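Local coordinates for endo-1,3-beta-glucanase, family GH16 (Zobellia galactanivorans, PDB 4BPZ), which probably hydrolyses internal beta-1,3-glucosidic bonds of laminarin-like glucans, this chain being the calcium-binding catalytic domain of a longer protein, at residues L47-N52 with E71-E76; N56-D61 with K65-K70; A102-K107 with H187-E192; A158-S163 with S196-F201. The protein carries 1 engineered substitution. All blocks are in the same frame, centred on the assembly; numbering follows the deposited sequence. Where two conformers were deposited one is given.

Interaction 1 (L47-N52 with E71-E76)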
loop_
_atom_site.group_PDB
_atom_site.type_symbol
_atom_site.label_atom_id
_atom_site.label_comp_id
_atom_site.label_asym_id
_atom_site.label_seq_id
_atom_site.Cartn_x
_atom_site.Cartn_y
_atom_site.Cartn_z
ATOM N N LEU A 47 -4.310 12.627 8.168
ATOM C CA LEU A 47 -5.422 13.111 8.975
ATOM C C LEU A 47 -6.399 12.072 9.372
ATOM O O LEU A 47 -7.355 12.366 10.050
ATOM C CB LEU A 47 -6.134 14.250 8.194
ATOM C CG LEU A 47 -5.208 15.484 7.979
ATOM C CD1 LEU A 47 -5.974 16.580 7.255
ATOM C CD2 LEU A 47 -4.739 16.057 9.307
ATOM N N GLN A 48 -6.217 10.805 8.983
ATOM C CA GLN A 48 -7.177 9.730 9.221
ATOM C C GLN A 48 -6.850 8.902 10.454
ATOM O O GLN A 48 -5.663 8.752 10.844
ATOM C CB GLN A 48 -7.368 8.774 8.035
ATOM C CG GLN A 48 -6.233 7.741 7.835
ATOM C CD GLN A 48 -4.906 8.326 7.514
ATOM O OE1 GLN A 48 -3.842 7.768 7.940
ATOM N NE2 GLN A 48 -4.842 9.374 6.793
ATOM N N HIS A 49 -7.867 8.228 10.988
ATOM C CA HIS A 49 -7.714 6.951 11.684
ATOM C C HIS A 49 -8.037 5.817 10.742
ATOM O O HIS A 49 -8.845 5.942 9.840
ATOM C CB HIS A 49 -8.640 6.848 12.889
ATOM C CG HIS A 49 -8.058 7.414 14.156
ATOM N ND1 HIS A 49 -6.859 7.075 14.612
ATOM C CD2 HIS A 49 -8.599 8.309 15.071
ATOM C CE1 HIS A 49 -6.627 7.754 15.750
ATOM N NE2 HIS A 49 -7.700 8.480 16.024
ATOM N N TYR A 50 -7.378 4.700 11.002
ATOM C CA TYR A 50 -7.676 3.444 10.308
ATOM C C TYR A 50 -8.498 2.531 11.210
ATOM O O TYR A 50 -8.255 2.467 12.395
ATOM C CB TYR A 50 -6.374 2.765 9.865
ATOM C CG TYR A 50 -5.680 3.482 8.729
ATOM C CD1 TYR A 50 -6.333 3.702 7.513
ATOM C CD2 TYR A 50 -4.345 3.882 8.829
ATOM C CE1 TYR A 50 -5.694 4.300 6.447
ATOM C CE2 TYR A 50 -3.694 4.486 7.772
ATOM C CZ TYR A 50 -4.368 4.682 6.573
ATOM O OH TYR A 50 -3.732 5.257 5.491
ATOM N N THR A 51 -9.518 1.885 10.633
ATOM C CA THR A 51 -10.446 1.048 11.440
ATOM C C THR A 51 -10.624 -0.243 10.700
ATOM O O THR A 51 -10.341 -0.390 9.507
ATOM C CB THR A 51 -11.799 1.726 11.742
ATOM O OG1 THR A 51 -12.774 1.382 10.745
ATOM C CG2 THR A 51 -11.675 3.196 11.978
ATOM N N ASN A 52 -11.213 -1.228 11.436
ATOM C CA ASN A 52 -11.547 -2.497 10.798
ATOM C C ASN A 52 -13.032 -2.655 10.551
ATOM O O ASN A 52 -13.520 -3.758 10.351
ATOM C CB ASN A 52 -10.980 -3.723 11.547
ATOM C CG ASN A 52 -11.724 -4.060 12.803
ATOM O OD1 ASN A 52 -11.544 -5.232 13.355
ATOM N ND2 ASN A 52 -12.530 -3.252 13.274
ATOM N N GLU A 71 -15.530 11.826 8.878
ATOM C CA GLU A 71 -16.251 11.226 10.011
ATOM C C GLU A 71 -15.383 11.469 11.213
ATOM O O GLU A 71 -14.187 11.097 11.232
ATOM C CB GLU A 71 -16.346 9.642 9.754
ATOM C CG GLU A 71 -16.868 8.922 10.940
ATOM C CD GLU A 71 -16.871 7.425 10.822
ATOM O OE1 GLU A 71 -16.415 6.838 9.802
ATOM O OE2 GLU A 71 -17.411 6.794 11.784
ATOM N N LYS A 72 -15.940 12.034 12.284
ATOM C CA LYS A 72 -15.173 12.169 13.548
ATOM C C LYS A 72 -15.023 10.749 14.147
ATOM O O LYS A 72 -16.026 10.040 14.298
ATOM C CB LYS A 72 -15.874 13.099 14.570
ATOM C CG LYS A 72 -15.935 14.536 14.058
ATOM C CD LYS A 72 -14.624 15.269 14.303
ATOM C CE LYS A 72 -14.885 16.756 14.061
ATOM N NZ LYS A 72 -13.702 17.654 14.044
ATOM N N TYR A 73 -13.825 10.412 14.565
ATOM C CA TYR A 73 -13.603 9.113 15.138
ATOM C C TYR A 73 -12.527 9.182 16.122
ATOM O O TYR A 73 -11.496 9.840 15.903
ATOM C CB TYR A 73 -13.208 8.126 14.008
ATOM C CG TYR A 73 -13.053 6.665 14.428
ATOM C CD1 TYR A 73 -14.159 5.847 14.430
ATOM C CD2 TYR A 73 -11.879 6.132 14.882
ATOM C CE1 TYR A 73 -14.124 4.513 14.868
ATOM C CE2 TYR A 73 -11.790 4.835 15.332
ATOM C CZ TYR A 73 -12.910 4.031 15.315
ATOM O OH TYR A 73 -12.781 2.723 15.771
ATOM N N THR A 74 -12.706 8.541 17.305
ATOM C CA THR A 74 -11.693 8.637 18.426
ATOM C C THR A 74 -11.176 7.213 18.671
ATOM O O THR A 74 -11.969 6.290 18.841
ATOM C CB THR A 74 -12.333 9.231 19.664
ATOM O OG1 THR A 74 -12.850 10.513 19.296
ATOM C CG2 THR A 74 -11.335 9.314 20.852
ATOM N N PHE A 75 -9.865 7.077 18.786
ATOM C CA PHE A 75 -9.229 5.813 19.192
ATOM C C PHE A 75 -8.301 6.229 20.349
ATOM O O PHE A 75 -7.337 6.993 20.181
ATOM C CB PHE A 75 -8.421 5.211 18.058
ATOM C CG PHE A 75 -7.731 3.938 18.487
ATOM C CD1 PHE A 75 -8.453 2.715 18.419
ATOM C CD2 PHE A 75 -6.446 3.899 18.953
ATOM C CE1 PHE A 75 -7.862 1.529 18.803
ATOM C CE2 PHE A 75 -5.827 2.676 19.383
ATOM C CZ PHE A 75 -6.546 1.495 19.274
ATOM N N GLU A 76 -8.564 5.664 21.515
ATOM C CA GLU A 76 -7.675 5.828 22.685
ATOM C C GLU A 76 -7.362 7.312 22.958
ATOM O O GLU A 76 -6.180 7.688 23.130
ATOM C CB GLU A 76 -6.363 5.068 22.597
ATOM C CG GLU A 76 -6.474 3.565 22.802
ATOM C CD GLU A 76 -7.247 3.280 24.082
ATOM O OE1 GLU A 76 -6.623 3.291 25.171
ATOM O OE2 GLU A 76 -8.499 3.110 23.975
#
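H49 and Y73 meet with their side chains at about a right angle, and their ring planes stand 70° apart at an oblique tilt. The imidazole offers its edge to the backbone: Y73 O lies in the ring plane, 3.4 Å from H49 CD2. One imidazole face is covered near its rim by the CB of F75, a CH-pi contact with F75 CB 4.0 Å from the centre of the H49 ring. A second CH-pi contact covers one face of the phenol, with T51 CG2 3.7 Å from Y73 CZ. With chi1 at -175°, the Y73 ring points away from its own amide nitrogen and reaches across toward T51. Histidine suits this place because NE2 also bonds to S78 O beyond these segments; with an alanine here, S78 O is likely to lose its donor and F75 CB the ring face it packs on. The packing joins two strands, 48-50 and 63-75, that both pair with strand 82-93, within the beta-sandwich (jelly roll) characteristic of family GH16.

Interaction 2 (N56-D61 with K65-K70); sequences NSFVSD and KIRAIK
F58 and K65 form an antiparallel hydrogen-bonded pair in the beta hairpin of strands 57-60 and 63-75, whose connection holds G62, a calcium-site residue. Backbone bonds set the register: K65 N donates to F58 O at 2.8 Å, almost straight at 175°, F58 N returns a bond to K65 O, and R67 N reaches N56 O. Beside them S57 faces I66 as a non-hydrogen-bonded pair. The side chain of N56 extends the ladder, its ND2 giving R67 O a bond that lies in the amide plane, while OD1 is taken by T51. Apolar packing centres on the F58 ring, which carries K65 CB, part of lysine's aliphatic stem, over one face, 3.7 Å from its centroid. From the other side of the ring plane R67 brings its guanidinium, with F58 CE1 over its centre and 3.3 Å from R67 CZ; E55 O holds NE. Bent at chi2 (79°), K65 follows the ring outward and ends with NZ 2.8 Å from S60 OG, a hydrogen bond.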
loop_
_atom_site.group_PDB
_atom_site.type_symbol
_atom_site.label_atom_id
_atom_site.label_comp_id
_atom_site.label_asym_id
_atom_site.label_seq_id
_atom_site.Cartn_x
_atom_site.Cartn_y
_atom_site.Cartn_z
ATOM N N ASN A 56 -15.212 1.203 6.442
ATOM C CA ASN A 56 -13.997 1.473 5.704
ATOM C C ASN A 56 -13.450 0.413 4.849
ATOM O O ASN A 56 -12.540 0.676 4.068
ATOM C CB ASN A 56 -12.909 2.001 6.694
ATOM C CG ASN A 56 -13.364 3.161 7.534
ATOM O OD1 ASN A 56 -13.468 3.067 8.763
ATOM N ND2 ASN A 56 -13.680 4.309 6.891
ATOM N N SER A 57 -14.004 -0.826 4.902
ATOM C CA SER A 57 -13.588 -1.839 3.977
ATOM C C SER A 57 -14.621 -2.882 3.933
ATOM O O SER A 57 -15.275 -3.230 4.944
ATOM C CB SER A 57 -12.209 -2.415 4.274
ATOM O OG SER A 57 -12.229 -3.034 5.557
ATOM N N PHE A 58 -14.785 -3.477 2.745
ATOM C CA PHE A 58 -15.848 -4.498 2.552
ATOM C C PHE A 58 -15.597 -5.155 1.198
ATOM O O PHE A 58 -14.996 -4.517 0.260
ATOM C CB PHE A 58 -17.290 -3.887 2.625
ATOM C CG PHE A 58 -17.473 -2.728 1.701
ATOM C CD1 PHE A 58 -17.022 -1.449 2.012
ATOM C CD2 PHE A 58 -18.155 -2.871 0.485
ATOM C CE1 PHE A 58 -17.236 -0.365 1.170
ATOM C CE2 PHE A 58 -18.442 -1.775 -0.316
ATOM C CZ PHE A 58 -17.933 -0.505 0.012
ATOM N N VAL A 59 -16.106 -6.362 1.044
ATOM C CA VAL A 59 -15.925 -7.094 -0.185
ATOM C C VAL A 59 -17.325 -7.411 -0.702
ATOM O O VAL A 59 -18.214 -7.899 0.037
ATOM C CB VAL A 59 -15.160 -8.411 0.027
ATOM C CG1 VAL A 59 -14.895 -9.174 -1.253
ATOM C CG2 VAL A 59 -13.797 -8.093 0.719
ATOM N N SER A 60 -17.546 -7.111 -1.974
ATOM C CA SER A 60 -18.873 -7.363 -2.555
ATOM C C SER A 60 -18.721 -7.331 -4.030
ATOM O O SER A 60 -17.819 -6.661 -4.601
ATOM C CB SER A 60 -19.887 -6.277 -2.187
ATOM O OG SER A 60 -19.470 -4.964 -2.574
ATOM N N ASP A 61 -19.585 -8.067 -4.729
ATOM C CA ASP A 61 -19.642 -7.955 -6.174
ATOM C C ASP A 61 -18.275 -8.230 -6.898
ATOM O O ASP A 61 -17.991 -7.544 -7.914
ATOM C CB ASP A 61 -20.269 -6.564 -6.526
ATOM C CG ASP A 61 -20.650 -6.360 -7.990
ATOM O OD1 ASP A 61 -21.073 -7.342 -8.664
ATOM O OD2 ASP A 61 -20.660 -5.137 -8.420
ATOM N N LYS A 65 -13.419 -3.110 -1.529
ATOM C CA LYS A 65 -13.402 -1.672 -1.456
ATOM C C LYS A 65 -12.778 -1.249 -0.163
ATOM O O LYS A 65 -13.104 -1.794 0.928
ATOM C CB LYS A 65 -14.850 -1.098 -1.441
ATOM C CG LYS A 65 -15.554 -1.208 -2.764
ATOM C CD LYS A 65 -16.122 -2.599 -3.065
ATOM C CE LYS A 65 -17.187 -2.543 -4.126
ATOM N NZ LYS A 65 -17.627 -3.906 -4.470
ATOM N N ILE A 66 -11.846 -0.279 -0.242
ATOM C CA ILE A 66 -11.415 0.493 0.916
ATOM C C ILE A 66 -12.070 1.868 0.737
ATOM O O ILE A 66 -12.074 2.418 -0.376
ATOM C CB ILE A 66 -9.859 0.625 0.988
ATOM C CG1 ILE A 66 -9.314 -0.798 1.197
ATOM C CG2 ILE A 66 -9.474 1.573 2.093
ATOM C CD1 ILE A 66 -7.756 -0.854 1.023
ATOM N N ARG A 67 -12.675 2.370 1.813
ATOM C CA ARG A 67 -13.481 3.616 1.733
ATOM C C ARG A 67 -13.014 4.545 2.793
ATOM O O ARG A 67 -13.019 4.228 3.995
ATOM C CB ARG A 67 -14.950 3.218 1.876
ATOM C CG ARG A 67 -15.886 4.461 1.909
ATOM C CD ARG A 67 -17.329 4.124 1.678
ATOM N NE ARG A 67 -17.788 3.102 2.632
ATOM C CZ ARG A 67 -18.804 2.249 2.428
ATOM N NH1 ARG A 67 -19.534 2.341 1.304
ATOM N NH2 ARG A 67 -19.042 1.317 3.345
ATOM N N ALA A 68 -12.605 5.753 2.356
ATOM C CA ALA A 68 -12.245 6.845 3.256
ATOM C C ALA A 68 -13.475 7.733 3.437
ATOM O O ALA A 68 -14.186 8.007 2.454
ATOM C CB ALA A 68 -11.126 7.642 2.664
ATOM N N ILE A 69 -13.689 8.232 4.636
ATOM C CA ILE A 69 -14.933 8.962 4.989
ATOM C C ILE A 69 -14.576 10.119 5.864
ATOM O O ILE A 69 -13.763 10.021 6.782
ATOM C CB ILE A 69 -15.911 8.074 5.755
ATOM C CG1 ILE A 69 -16.175 6.739 5.084
ATOM C CG2 ILE A 69 -17.218 8.805 5.992
ATOM C CD1 ILE A 69 -17.004 5.773 5.888
ATOM N N LYS A 70 -15.197 11.293 5.601
ATOM C CA LYS A 70 -15.125 12.405 6.574
ATOM C C LYS A 70 -16.077 12.056 7.695
ATOM O O LYS A 70 -17.336 11.992 7.518
ATOM C CB LYS A 70 -15.531 13.725 5.892
ATOM C CG LYS A 70 -15.377 14.921 6.845
ATOM C CD LYS A 70 -15.581 16.210 6.106
ATOM C CE LYS A 70 -15.222 17.380 7.018
ATOM N NZ LYS A 70 -15.356 18.639 6.222
#

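Interaction 3 (A102-K107 with H187-E192); sequences AKLPSK and HVYSLE
Strands 96-103 and 187-193 are antiparallel neighbours in the beta-sandwich of the GH16 domain, and A102 with H187 forms a hydrogen-bonded pair just before strand 96-103 gives way to a loop. A102 N donates to H187 O at 2.9 Å, and H187 N answers to A102 O at 3.1 Å, the donor tilted 27° from that carbonyl plane. Alanine suits the position, since its small CB sits 4.2 Å from Y189 CE2 and also packs on F247. L104 and Y189 approach from opposite directions: the branched end of the leucine reaches the phenol end, with L104 CD1 3.3 Å from Y189 OH and CD2 close by. Around the tyrosine ring, A102 O lies at the edge, in its plane. Y189 has CG anti to the carbonyl carbon (chi1 -60°), which lays the ring along A102 toward L104. A water bridges the two strands, 2.7 Å from A102 O, 2.7 Å from Y189 OH and 3.0 Å from H187 ND1. A102 O thus accepts from H187 N and probably also from the water, while that water gives the buried tyrosine hydroxyl a polar partner and ties both aromatic residues to the end of strand 96-103.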
loop_
_atom_site.group_PDB
_atom_site.type_symbol
_atom_site.label_atom_id
_atom_site.label_comp_id
_atom_site.label_asym_id
_atom_site.label_seq_id
_atom_site.Cartn_x
_atom_site.Cartn_y
_atom_site.Cartn_z
ATOM N N ALA A 102 -7.003 -2.557 -10.066
ATOM C CA ALA A 102 -7.742 -1.640 -9.226
ATOM C C ALA A 102 -8.208 -0.412 -9.979
ATOM O O ALA A 102 -7.667 -0.047 -10.999
ATOM C CB ALA A 102 -6.797 -1.148 -8.065
ATOM N N LYS A 103 -9.201 0.247 -9.355
ATOM C CA LYS A 103 -9.694 1.579 -9.667
ATOM C C LYS A 103 -9.372 2.450 -8.487
ATOM O O LYS A 103 -9.606 2.065 -7.332
ATOM C CB LYS A 103 -11.202 1.591 -9.916
ATOM C CG LYS A 103 -11.583 1.040 -11.283
ATOM C CD LYS A 103 -13.115 1.032 -11.445
ATOM C CE LYS A 103 -13.487 0.346 -12.696
ATOM N NZ LYS A 103 -14.998 0.491 -12.876
ATOM N N LEU A 104 -8.814 3.643 -8.747
ATOM C CA LEU A 104 -8.307 4.533 -7.699
ATOM C C LEU A 104 -9.351 5.564 -7.268
ATOM O O LEU A 104 -10.220 5.934 -8.100
ATOM C CB LEU A 104 -6.985 5.218 -8.138
ATOM C CG LEU A 104 -5.926 4.261 -8.626
ATOM C CD1 LEU A 104 -4.664 5.035 -8.935
ATOM C CD2 LEU A 104 -5.640 3.119 -7.696
ATOM N N PRO A 105 -9.246 6.140 -6.084
ATOM C CA PRO A 105 -10.156 7.241 -5.721
ATOM C C PRO A 105 -9.963 8.416 -6.671
ATOM O O PRO A 105 -8.835 8.771 -7.049
ATOM C CB PRO A 105 -9.711 7.581 -4.279
ATOM C CG PRO A 105 -8.890 6.426 -3.829
ATOM C CD PRO A 105 -8.380 5.679 -4.994
ATOM N N SER A 106 -11.057 9.095 -6.984
ATOM C CA SER A 106 -10.975 10.309 -7.832
ATOM C C SER A 106 -10.859 11.593 -7.072
ATOM O O SER A 106 -10.500 12.604 -7.704
ATOM C CB SER A 106 -12.284 10.414 -8.709
ATOM O OG SER A 106 -13.402 10.568 -7.888
ATOM N N LYS A 107 -11.207 11.631 -5.788
ATOM C CA LYS A 107 -11.401 12.888 -5.124
ATOM C C LYS A 107 -10.120 13.479 -4.619
ATOM O O LYS A 107 -9.170 12.820 -4.166
ATOM C CB LYS A 107 -12.400 12.774 -3.976
ATOM C CG LYS A 107 -13.830 12.507 -4.526
ATOM C CD LYS A 107 -14.870 12.376 -3.439
ATOM C CE LYS A 107 -16.265 12.137 -4.046
ATOM N NZ LYS A 107 -17.275 11.995 -2.963
ATOM N N HIS A 187 -6.852 -0.630 -13.918
ATOM C CA HIS A 187 -5.519 -0.819 -14.416
ATOM C C HIS A 187 -4.852 -1.861 -13.568
ATOM O O HIS A 187 -5.289 -2.142 -12.428
ATOM C CB HIS A 187 -4.700 0.458 -14.325
ATOM C CG HIS A 187 -5.240 1.598 -15.186
ATOM N ND1 HIS A 187 -6.369 2.303 -14.909
ATOM C CD2 HIS A 187 -4.695 2.142 -16.326
ATOM C CE1 HIS A 187 -6.565 3.254 -15.864
ATOM N NE2 HIS A 187 -5.523 3.199 -16.711
ATOM N N VAL A 188 -3.744 -2.467 -14.088
ATOM C CA VAL A 188 -2.972 -3.426 -13.295
ATOM C C VAL A 188 -1.691 -2.750 -12.854
ATOM O O VAL A 188 -0.846 -2.361 -13.668
ATOM C CB VAL A 188 -2.699 -4.718 -14.097
ATOM C CG1 VAL A 188 -1.871 -5.655 -13.260
ATOM C CG2 VAL A 188 -3.991 -5.372 -14.494
ATOM N N TYR A 189 -1.464 -2.695 -11.551
ATOM C CA TYR A 189 -0.273 -2.142 -10.924
ATOM C C TYR A 189 0.568 -3.324 -10.507
ATOM O O TYR A 189 0.047 -4.239 -9.831
ATOM C CB TYR A 189 -0.720 -1.366 -9.705
ATOM C CG TYR A 189 -1.690 -0.215 -10.075
ATOM C CD1 TYR A 189 -1.204 1.014 -10.548
ATOM C CD2 TYR A 189 -3.068 -0.449 -10.071
ATOM C CE1 TYR A 189 -2.084 2.010 -10.930
ATOM C CE2 TYR A 189 -3.940 0.583 -10.531
ATOM C CZ TYR A 189 -3.453 1.777 -10.944
ATOM O OH TYR A 189 -4.255 2.815 -11.357
ATOM N N SER A 190 1.815 -3.411 -10.946
ATOM C CA SER A 190 2.592 -4.626 -10.658
ATOM C C SER A 190 4.019 -4.323 -10.282
ATOM O O SER A 190 4.611 -3.301 -10.611
ATOM C CB SER A 190 2.505 -5.622 -11.820
ATOM O OG SER A 190 3.146 -5.162 -12.952
ATOM N N LEU A 191 4.592 -5.338 -9.623
ATOM C CA LEU A 191 5.989 -5.380 -9.228
ATOM C C LEU A 191 6.596 -6.654 -9.708
ATOM O O LEU A 191 5.973 -7.725 -9.481
ATOM C CB LEU A 191 6.084 -5.304 -7.681
ATOM C CG LEU A 191 7.439 -5.645 -7.049
ATOM C CD1 LEU A 191 8.523 -4.615 -7.425
ATOM C CD2 LEU A 191 7.290 -5.778 -5.542
ATOM N N GLU A 192 7.783 -6.638 -10.295
ATOM C CA GLU A 192 8.574 -7.866 -10.524
ATOM C C GLU A 192 9.869 -7.654 -9.729
ATOM O O GLU A 192 10.646 -6.746 -10.000
ATOM C CB GLU A 192 8.890 -7.990 -12.015
ATOM C CG GLU A 192 7.659 -8.252 -12.811
ATOM C CD GLU A 192 7.795 -8.124 -14.282
ATOM O OE1 GLU A 192 8.959 -8.123 -14.793
ATOM O OE2 GLU A 192 6.754 -8.014 -14.961
HETATM O O HOH W 1 -6.854 2.352 -11.989
#

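Interaction 4 (A158-S163 with S196-F201); sequences AHFHWS and SAMKVF. With GLC (alpha-D-glucopyranose), chain C.
F160 reaches from strand 155-163 toward M198 and V200, its CB pointing at their strand; chi1 of -62° turns the ring away from its own carbonyl. Past CB and CG, the ring touches at its far end: CE2 of F160 lies 3.6 Å from M198 CB, and CZ of F160 is 4.0 Å from V200 CG2, both oblique to the ring. In one of two conformers M198 SD lies 5.1 Å from the centre of the F160 ring, an oblique Met-aromatic contact. A large apolar ring suits this buried place between two strands. Nearby A158, small enough for close approach, sets its CB 3.5 Å from V200 CG1. Residues on the strand's other face serve the glycan pocket, where glucose O2 lies 3.3 Å above the plane of the H161 ring, over its centre. With H161 replaced by an alanine, O2 is likely to lose the ring face beside it. The two strands run at 149° with their axes 8.3 Å apart, F160 also touching I143 of strand 142-144 and L210 of strand 205-211.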
loop_
_atom_site.group_PDB
_atom_site.type_symbol
_atom_site.label_atom_id
_atom_site.label_comp_id
_atom_site.label_asym_id
_atom_site.label_seq_id
_atom_site.Cartn_x
_atom_site.Cartn_y
_atom_site.Cartn_z
ATOM N N ALA A 158 5.720 5.472 -8.436
ATOM C CA ALA A 158 6.387 4.197 -7.960
ATOM C C ALA A 158 7.599 4.756 -7.265
ATOM O O ALA A 158 8.299 5.550 -7.742
ATOM C CB ALA A 158 6.874 3.340 -9.157
ATOM N N HIS A 159 7.914 4.290 -6.087
ATOM C CA HIS A 159 9.024 4.824 -5.297
ATOM C C HIS A 159 9.587 3.966 -4.177
ATOM O O HIS A 159 8.848 3.435 -3.401
ATOM C CB HIS A 159 8.467 5.886 -4.489
ATOM C CG HIS A 159 9.255 7.065 -4.544
ATOM N ND1 HIS A 159 10.180 7.456 -3.645
ATOM C CD2 HIS A 159 9.212 8.042 -5.516
ATOM C CE1 HIS A 159 10.674 8.671 -4.064
ATOM N NE2 HIS A 159 10.069 9.024 -5.149
ATOM N N PHE A 160 10.869 3.862 -4.083
ATOM C CA PHE A 160 11.574 3.008 -3.156
ATOM C C PHE A 160 12.109 3.816 -2.009
ATOM O O PHE A 160 12.626 4.929 -2.246
ATOM C CB PHE A 160 12.743 2.299 -3.922
ATOM C CG PHE A 160 12.298 1.422 -5.035
ATOM C CD1 PHE A 160 12.008 1.887 -6.314
ATOM C CD2 PHE A 160 12.102 0.020 -4.783
ATOM C CE1 PHE A 160 11.555 1.029 -7.313
ATOM C CE2 PHE A 160 11.682 -0.804 -5.780
ATOM C CZ PHE A 160 11.391 -0.333 -7.050
ATOM N N HIS A 161 12.036 3.263 -0.831
ATOM C CA HIS A 161 12.556 3.928 0.393
ATOM C C HIS A 161 13.351 2.917 1.169
ATOM O O HIS A 161 12.799 1.833 1.506
ATOM C CB HIS A 161 11.436 4.456 1.275
ATOM C CG HIS A 161 10.483 5.407 0.631
ATOM N ND1 HIS A 161 9.443 5.074 -0.223
ATOM C CD2 HIS A 161 10.535 6.768 0.619
ATOM C CE1 HIS A 161 8.841 6.208 -0.632
ATOM N NE2 HIS A 161 9.485 7.206 -0.119
ATOM N N TRP A 162 14.617 3.209 1.481
ATOM C CA TRP A 162 15.425 2.241 2.186
ATOM C C TRP A 162 16.630 2.907 2.742
ATOM O O TRP A 162 16.963 4.060 2.402
ATOM C CB TRP A 162 15.841 1.072 1.321
ATOM C CG TRP A 162 16.934 1.327 0.353
ATOM C CD1 TRP A 162 18.284 0.921 0.527
ATOM C CD2 TRP A 162 16.875 1.993 -0.938
ATOM N NE1 TRP A 162 18.978 1.243 -0.584
ATOM C CE2 TRP A 162 18.196 1.863 -1.533
ATOM C CE3 TRP A 162 15.870 2.623 -1.640
ATOM C CZ2 TRP A 162 18.540 2.469 -2.739
ATOM C CZ3 TRP A 162 16.161 3.211 -2.870
ATOM C CH2 TRP A 162 17.539 3.172 -3.388
ATOM N N SER A 163 17.294 2.278 3.684
ATOM C CA SER A 163 18.677 2.637 4.013
ATOM C C SER A 163 19.557 1.455 3.690
ATOM O O SER A 163 19.121 0.303 3.800
ATOM C CB SER A 163 18.863 3.127 5.446
ATOM O OG SER A 163 18.364 2.232 6.398
ATOM N N SER A 196 18.108 -9.639 -8.864
ATOM C CA SER A 196 18.725 -8.696 -9.831
ATOM C C SER A 196 18.124 -7.276 -9.769
ATOM O O SER A 196 18.864 -6.318 -9.855
ATOM C CB SER A 196 18.576 -9.300 -11.246
ATOM O OG SER A 196 19.303 -10.530 -11.305
ATOM N N ALA A 197 16.791 -7.204 -9.656
ATOM C CA ALA A 197 16.152 -5.876 -9.844
ATOM C C ALA A 197 14.773 -5.910 -9.295
ATOM O O ALA A 197 14.121 -6.971 -9.119
ATOM C CB ALA A 197 16.080 -5.513 -11.340
ATOM N N MET A 198 14.251 -4.698 -9.066
ATOM C CA MET A 198 12.814 -4.474 -8.793
ATOM C C MET A 198 12.255 -3.569 -9.854
ATOM O O MET A 198 12.797 -2.475 -10.072
ATOM C CB MET A 198 12.660 -3.859 -7.457
ATOM C CG MET A 198 13.042 -4.839 -6.370
ATOM S SD MET A 198 13.600 -4.111 -4.890
ATOM C CE MET A 198 15.148 -3.250 -5.270
ATOM N N LYS A 199 11.195 -4.016 -10.497
ATOM C CA LYS A 199 10.585 -3.295 -11.602
ATOM C C LYS A 199 9.126 -3.036 -11.242
ATOM O O LYS A 199 8.421 -3.984 -10.879
ATOM C CB LYS A 199 10.610 -4.112 -12.874
ATOM C CG LYS A 199 12.009 -4.500 -13.356
ATOM C CD LYS A 199 11.924 -5.422 -14.565
ATOM C CE LYS A 199 13.242 -5.983 -15.007
ATOM N NZ LYS A 199 13.102 -6.746 -16.249
ATOM N N VAL A 200 8.678 -1.783 -11.328
ATOM C CA VAL A 200 7.264 -1.429 -11.063
ATOM C C VAL A 200 6.672 -0.980 -12.352
ATOM O O VAL A 200 7.221 -0.134 -13.077
ATOM C CB VAL A 200 7.152 -0.353 -9.982
ATOM C CG1 VAL A 200 5.720 0.083 -9.818
ATOM C CG2 VAL A 200 7.780 -0.859 -8.705
ATOM N N PHE A 201 5.499 -1.554 -12.680
ATOM C CA PHE A 201 4.804 -1.259 -13.917
ATOM C C PHE A 201 3.407 -0.731 -13.644
ATOM O O PHE A 201 2.734 -1.082 -12.661
ATOM C CB PHE A 201 4.606 -2.589 -14.703
ATOM C CG PHE A 201 5.890 -3.166 -15.214
ATOM C CD1 PHE A 201 6.351 -2.885 -16.496
ATOM C CD2 PHE A 201 6.554 -4.119 -14.442
ATOM C CE1 PHE A 201 7.547 -3.493 -16.959
ATOM C CE2 PHE A 201 7.728 -4.721 -14.914
ATOM C CZ PHE A 201 8.216 -4.349 -16.103
HETATM C C1 GLC C . 5.670 5.376 0.979
HETATM C C2 GLC C . 6.035 6.272 2.210
HETATM C C3 GLC C . 5.128 5.828 3.367
HETATM C C4 GLC C . 3.715 5.903 2.982
HETATM C C5 GLC C . 3.562 4.869 1.893
HETATM C C6 GLC C . 2.157 4.756 1.347
HETATM O O1 GLC C . 6.214 4.076 1.057
HETATM O O2 GLC C . 7.403 6.077 2.465
HETATM O O3 GLC C . 5.388 6.709 4.540
HETATM O O4 GLC C . 2.876 5.615 4.117
HETATM O O5 GLC C . 4.393 5.273 0.782
HETATM O O6 GLC C . 1.702 5.983 0.788
#

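How the interactions relate
Interactions 1 and 2 share strand 63-75 and touch, T51 OG1 lying 2.7 Å from N56 OD1, probably a hydrogen bond; interaction 2 is nested inside the loop closed by interaction 1. Interactions 3 and 4 are joined through neighbouring strands 187-193 and 197-202, where E192 N lies 2.8 Å from K199 O and S190 O 2.9 Å from F201 N, both probable hydrogen bonds. Interactions 2 and 4 fall on opposite sides of the chain's centre, with centres about 28 Å apart. Interaction 4 holds a glycan-pocket residue, H161, whereas the side chain of H49 is about 14 Å from a bound glucose. The side chains of D61 and A102 lie about 9 and 10 Å from the calcium ion.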